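Local coordinates for protein carboxylesterase (Uncultured bacterium, PDB 5GMX) that hydrolyses carboxylic esters as a family VIII carboxylesterase with a beta-lactamase-like fold and also acts on oxyimino cephalosporins, at residues 200-213 and 256-270. Numbering follows the deposited sequence.
Sequences DYYIGLPASEDHRV and RAWRAAEVPGANGQG
Asp210 receives two arginines from the short helix 256-260, a case of one carboxylate shared by side chains about one turn apart. Arg259 takes it side-on: NE points almost straight at OD1 (3.0 Å), while NH2 meets the syn lone pair of OD2 (2.9 Å), the two flat groups only 34° apart. Arg256 reaches the same OD1 through NH1 (2.7 Å) from the opposite face of the carboxylate, its guanidinium at 78° to that plane. The bend at chi2 of Arg256 (63°) folds its end back over Ala260, and NH1 and NH2 both bond to Leu205 O, NH2 in the carbonyl plane and NH1 from above it.

Backbone and hydroxyl hydrogen bonds come second. Tyr202 and Gln269 form an antiparallel hydrogen-bonded pair, N to O both ways, at the edge of a three-stranded sheet whose central strand is 269-270. Leu205 N donates to Arg259 O, and a water joins Gly204 N to Arg259 O and Asn267 O. The Tyr201 hydroxyl bonds to Thr69 and Thr73.

Apolar contacts fill in between. Both methyls of Val213 lie 3.8 Å from Arg259 CD, and Ile203 CG2 meets Pro264 CG at 4.0 Å. The Tyr201 ring runs along two glycines, CD2 3.8 Å from Gly270 CA and OH 3.7 Å from Gly268 CA.

The Asn267 side chain lies about 9 Å from the bound phenylmethanesulfonic acid, and Gly265 O accepts from Lys74 of the probable SxxK motif. With three N-H donors around it, the Asp210 carboxylate is probably held ionised and fixed in rotation, tying the loop 205-213 to helix 256-260.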
# COMPACT_ATOMS: atom_id res chain seq x y z
N ASP A 200 2.42 9.97 10.21
CA ASP A 200 1.42 10.12 9.16
C ASP A 200 1.11 8.81 8.41
O ASP A 200 0.38 8.82 7.42
CB ASP A 200 1.83 11.20 8.16
CG ASP A 200 1.56 12.62 8.67
OD1 ASP A 200 0.55 12.84 9.40
OD2 ASP A 200 2.34 13.54 8.33
N TYR A 201 1.68 7.69 8.87
CA TYR A 201 1.29 6.38 8.36
C TYR A 201 1.57 5.27 9.38
O TYR A 201 2.71 5.08 9.81
CB TYR A 201 1.99 6.05 7.04
CG TYR A 201 1.22 5.04 6.22
CD1 TYR A 201 1.28 3.69 6.50
CD2 TYR A 201 0.41 5.45 5.18
CE1 TYR A 201 0.55 2.76 5.76
CE2 TYR A 201 -0.33 4.54 4.44
CZ TYR A 201 -0.25 3.20 4.72
OH TYR A 201 -0.99 2.31 3.96
N TYR A 202 0.52 4.53 9.73
CA TYR A 202 0.60 3.48 10.73
C TYR A 202 0.08 2.14 10.20
O TYR A 202 -0.92 2.09 9.49
CB TYR A 202 -0.21 3.85 11.98
CG TYR A 202 0.18 5.13 12.67
CD1 TYR A 202 -0.24 6.36 12.18
CD2 TYR A 202 0.95 5.12 13.83
CE1 TYR A 202 0.11 7.55 12.82
CE2 TYR A 202 1.30 6.29 14.48
CZ TYR A 202 0.88 7.50 13.97
OH TYR A 202 1.22 8.68 14.61
N ILE A 203 0.75 1.06 10.57
CA ILE A 203 0.19 -0.27 10.42
C ILE A 203 0.04 -0.83 11.82
O ILE A 203 1.02 -1.21 12.45
CB ILE A 203 1.07 -1.18 9.55
CG1 ILE A 203 1.29 -0.54 8.17
CG2 ILE A 203 0.43 -2.57 9.41
CD1 ILE A 203 2.36 -1.22 7.34
N GLY A 204 -1.20 -0.83 12.31
CA GLY A 204 -1.45 -1.03 13.73
C GLY A 204 -1.45 0.34 14.38
O GLY A 204 -0.39 0.89 14.68
N LEU A 205 -2.63 0.93 14.55
CA LEU A 205 -2.72 2.29 15.06
C LEU A 205 -2.80 2.32 16.59
O LEU A 205 -3.72 1.76 17.18
CB LEU A 205 -3.94 2.99 14.46
CG LEU A 205 -4.05 4.48 14.79
CD1 LEU A 205 -2.98 5.26 14.04
CD2 LEU A 205 -5.43 4.99 14.46
N PRO A 206 -1.82 2.98 17.24
CA PRO A 206 -1.85 3.13 18.71
C PRO A 206 -3.11 3.85 19.18
O PRO A 206 -3.56 4.78 18.51
CB PRO A 206 -0.60 3.99 19.00
CG PRO A 206 0.29 3.80 17.80
CD PRO A 206 -0.65 3.63 16.63
N ALA A 207 -3.67 3.46 20.32
CA ALA A 207 -4.89 4.10 20.83
C ALA A 207 -4.77 5.63 20.92
O ALA A 207 -5.70 6.36 20.59
CB ALA A 207 -5.27 3.52 22.19
N SER A 208 -3.60 6.10 21.34
CA SER A 208 -3.35 7.54 21.49
C SER A 208 -3.55 8.35 20.20
O SER A 208 -3.74 9.57 20.26
CB SER A 208 -1.93 7.77 22.03
OG SER A 208 -0.95 7.21 21.18
N GLU A 209 -3.51 7.68 19.05
CA GLU A 209 -3.65 8.36 17.77
C GLU A 209 -5.06 8.18 17.17
O GLU A 209 -5.40 8.80 16.17
CB GLU A 209 -2.59 7.85 16.78
CG GLU A 209 -1.16 7.97 17.28
CD GLU A 209 -0.80 9.38 17.73
OE1 GLU A 209 -1.23 10.35 17.05
OE2 GLU A 209 -0.11 9.54 18.76
N ASP A 210 -5.88 7.35 17.81
CA ASP A 210 -7.14 6.95 17.19
C ASP A 210 -8.12 8.10 17.00
O ASP A 210 -8.97 8.05 16.12
CB ASP A 210 -7.82 5.84 17.99
CG ASP A 210 -8.79 5.04 17.14
OD1 ASP A 210 -8.33 4.18 16.36
OD2 ASP A 210 -10.01 5.29 17.23
N HIS A 211 -7.99 9.16 17.80
CA HIS A 211 -8.87 10.31 17.68
C HIS A 211 -8.68 11.03 16.34
O HIS A 211 -9.50 11.86 15.96
CB HIS A 211 -8.62 11.29 18.84
CG HIS A 211 -7.31 12.00 18.78
ND1 HIS A 211 -6.14 11.46 19.28
CD2 HIS A 211 -6.97 13.22 18.28
CE1 HIS A 211 -5.14 12.30 19.07
NE2 HIS A 211 -5.62 13.38 18.47
N ARG A 212 -7.59 10.72 15.64
CA ARG A 212 -7.28 11.41 14.39
C ARG A 212 -7.99 10.80 13.18
O ARG A 212 -7.98 11.38 12.10
CB ARG A 212 -5.77 11.41 14.14
CG ARG A 212 -4.97 12.13 15.22
CD ARG A 212 -3.50 11.76 15.14
NE ARG A 212 -2.98 11.97 13.80
CZ ARG A 212 -1.79 11.55 13.38
NH1 ARG A 212 -0.98 10.91 14.21
NH2 ARG A 212 -1.41 11.80 12.14
N VAL A 213 -8.60 9.62 13.36
CA VAL A 213 -9.17 8.91 12.21
C VAL A 213 -10.46 9.55 11.71
O VAL A 213 -11.39 9.81 12.47
CB VAL A 213 -9.43 7.43 12.54
CG1 VAL A 213 -10.00 6.70 11.33
CG2 VAL A 213 -8.15 6.76 12.98
N ARG A 256 -12.66 0.04 15.57
CA ARG A 256 -11.40 0.26 16.26
C ARG A 256 -10.52 -0.98 16.27
O ARG A 256 -9.30 -0.88 16.14
CB ARG A 256 -11.64 0.75 17.70
CG ARG A 256 -10.42 0.71 18.62
CD ARG A 256 -9.27 1.63 18.17
NE ARG A 256 -8.03 1.32 18.88
CZ ARG A 256 -6.81 1.66 18.46
NH1 ARG A 256 -6.65 2.34 17.33
NH2 ARG A 256 -5.75 1.31 19.17
N ALA A 257 -11.12 -2.16 16.41
CA ALA A 257 -10.35 -3.40 16.46
C ALA A 257 -9.59 -3.62 15.15
O ALA A 257 -8.45 -4.09 15.15
CB ALA A 257 -11.26 -4.60 16.76
N TRP A 258 -10.22 -3.24 14.05
CA TRP A 258 -9.58 -3.32 12.74
C TRP A 258 -8.36 -2.40 12.70
O TRP A 258 -7.25 -2.84 12.38
CB TRP A 258 -10.59 -2.97 11.65
CG TRP A 258 -10.03 -2.72 10.27
CD1 TRP A 258 -9.68 -1.51 9.74
CD2 TRP A 258 -9.79 -3.69 9.24
NE1 TRP A 258 -9.23 -1.67 8.45
CE2 TRP A 258 -9.28 -3.00 8.12
CE3 TRP A 258 -9.94 -5.08 9.16
CZ2 TRP A 258 -8.93 -3.64 6.94
CZ3 TRP A 258 -9.59 -5.72 7.99
CH2 TRP A 258 -9.09 -5.00 6.89
N ARG A 259 -8.55 -1.14 13.06
CA ARG A 259 -7.45 -0.18 13.05
C ARG A 259 -6.31 -0.55 14.01
O ARG A 259 -5.15 -0.28 13.74
CB ARG A 259 -7.98 1.22 13.40
CG ARG A 259 -9.03 1.70 12.42
CD ARG A 259 -9.36 3.17 12.62
NE ARG A 259 -9.91 3.45 13.93
CZ ARG A 259 -11.21 3.42 14.21
NH1 ARG A 259 -12.08 3.12 13.26
NH2 ARG A 259 -11.63 3.68 15.44
N ALA A 260 -6.65 -1.19 15.13
CA ALA A 260 -5.65 -1.52 16.15
C ALA A 260 -4.78 -2.70 15.72
O ALA A 260 -3.64 -2.82 16.15
CB ALA A 260 -6.34 -1.82 17.49
N ALA A 261 -5.34 -3.56 14.87
CA ALA A 261 -4.66 -4.78 14.46
C ALA A 261 -3.57 -4.52 13.42
O ALA A 261 -3.40 -3.40 12.97
CB ALA A 261 -5.67 -5.79 13.90
N GLU A 262 -2.85 -5.56 13.03
CA GLU A 262 -1.95 -5.43 11.90
C GLU A 262 -2.43 -6.31 10.75
O GLU A 262 -2.32 -7.53 10.80
CB GLU A 262 -0.51 -5.77 12.30
CG GLU A 262 0.05 -4.74 13.26
CD GLU A 262 1.56 -4.81 13.38
OE1 GLU A 262 2.11 -4.07 14.24
OE2 GLU A 262 2.19 -5.56 12.61
N VAL A 263 -3.03 -5.67 9.75
CA VAL A 263 -3.49 -6.34 8.54
C VAL A 263 -2.89 -5.59 7.36
O VAL A 263 -3.57 -4.82 6.69
CB VAL A 263 -5.03 -6.36 8.43
CG1 VAL A 263 -5.48 -7.31 7.31
CG2 VAL A 263 -5.65 -6.80 9.75
N PRO A 264 -1.59 -5.82 7.11
CA PRO A 264 -0.80 -5.00 6.19
C PRO A 264 -1.21 -5.10 4.71
O PRO A 264 -0.64 -4.41 3.87
CB PRO A 264 0.63 -5.52 6.40
CG PRO A 264 0.59 -6.25 7.73
CD PRO A 264 -0.78 -6.86 7.77
N GLY A 265 -2.17 -5.96 4.38
CA GLY A 265 -2.72 -5.93 3.04
C GLY A 265 -3.78 -4.85 2.87
O GLY A 265 -4.15 -4.52 1.74
N ALA A 266 -4.30 -4.31 3.97
CA ALA A 266 -5.51 -3.50 3.87
C ALA A 266 -5.80 -2.49 4.98
O ALA A 266 -6.74 -1.71 4.84
CB ALA A 266 -6.71 -4.45 3.75
N ASN A 267 -5.05 -2.46 6.07
CA ASN A 267 -5.52 -1.62 7.17
C ASN A 267 -4.59 -0.48 7.57
O ASN A 267 -4.66 0.04 8.69
CB ASN A 267 -5.84 -2.49 8.39
CG ASN A 267 -4.66 -2.72 9.30
OD1 ASN A 267 -3.51 -2.85 8.85
ND2 ASN A 267 -4.93 -2.78 10.60
N GLY A 268 -3.74 -0.05 6.65
CA GLY A 268 -2.87 1.08 6.92
C GLY A 268 -3.69 2.32 7.22
O GLY A 268 -4.64 2.61 6.49
N GLN A 269 -3.37 3.01 8.31
CA GLN A 269 -3.99 4.28 8.62
C GLN A 269 -3.00 5.39 8.27
O GLN A 269 -1.92 5.46 8.85
CB GLN A 269 -4.38 4.38 10.11
CG GLN A 269 -5.17 3.20 10.65
CD GLN A 269 -6.53 3.09 10.00
OE1 GLN A 269 -7.31 4.04 10.02
NE2 GLN A 269 -6.82 1.94 9.39
N GLY A 270 -3.38 6.25 7.34
CA GLY A 270 -2.44 7.25 6.87
C GLY A 270 -3.11 8.41 6.17
O GLY A 270 -4.33 8.55 6.19
O HOH W 1 2.34 -1.51 15.07
O HOH W 2 -3.72 0.13 11.28
O HOH W 3 -2.14 -1.00 17.92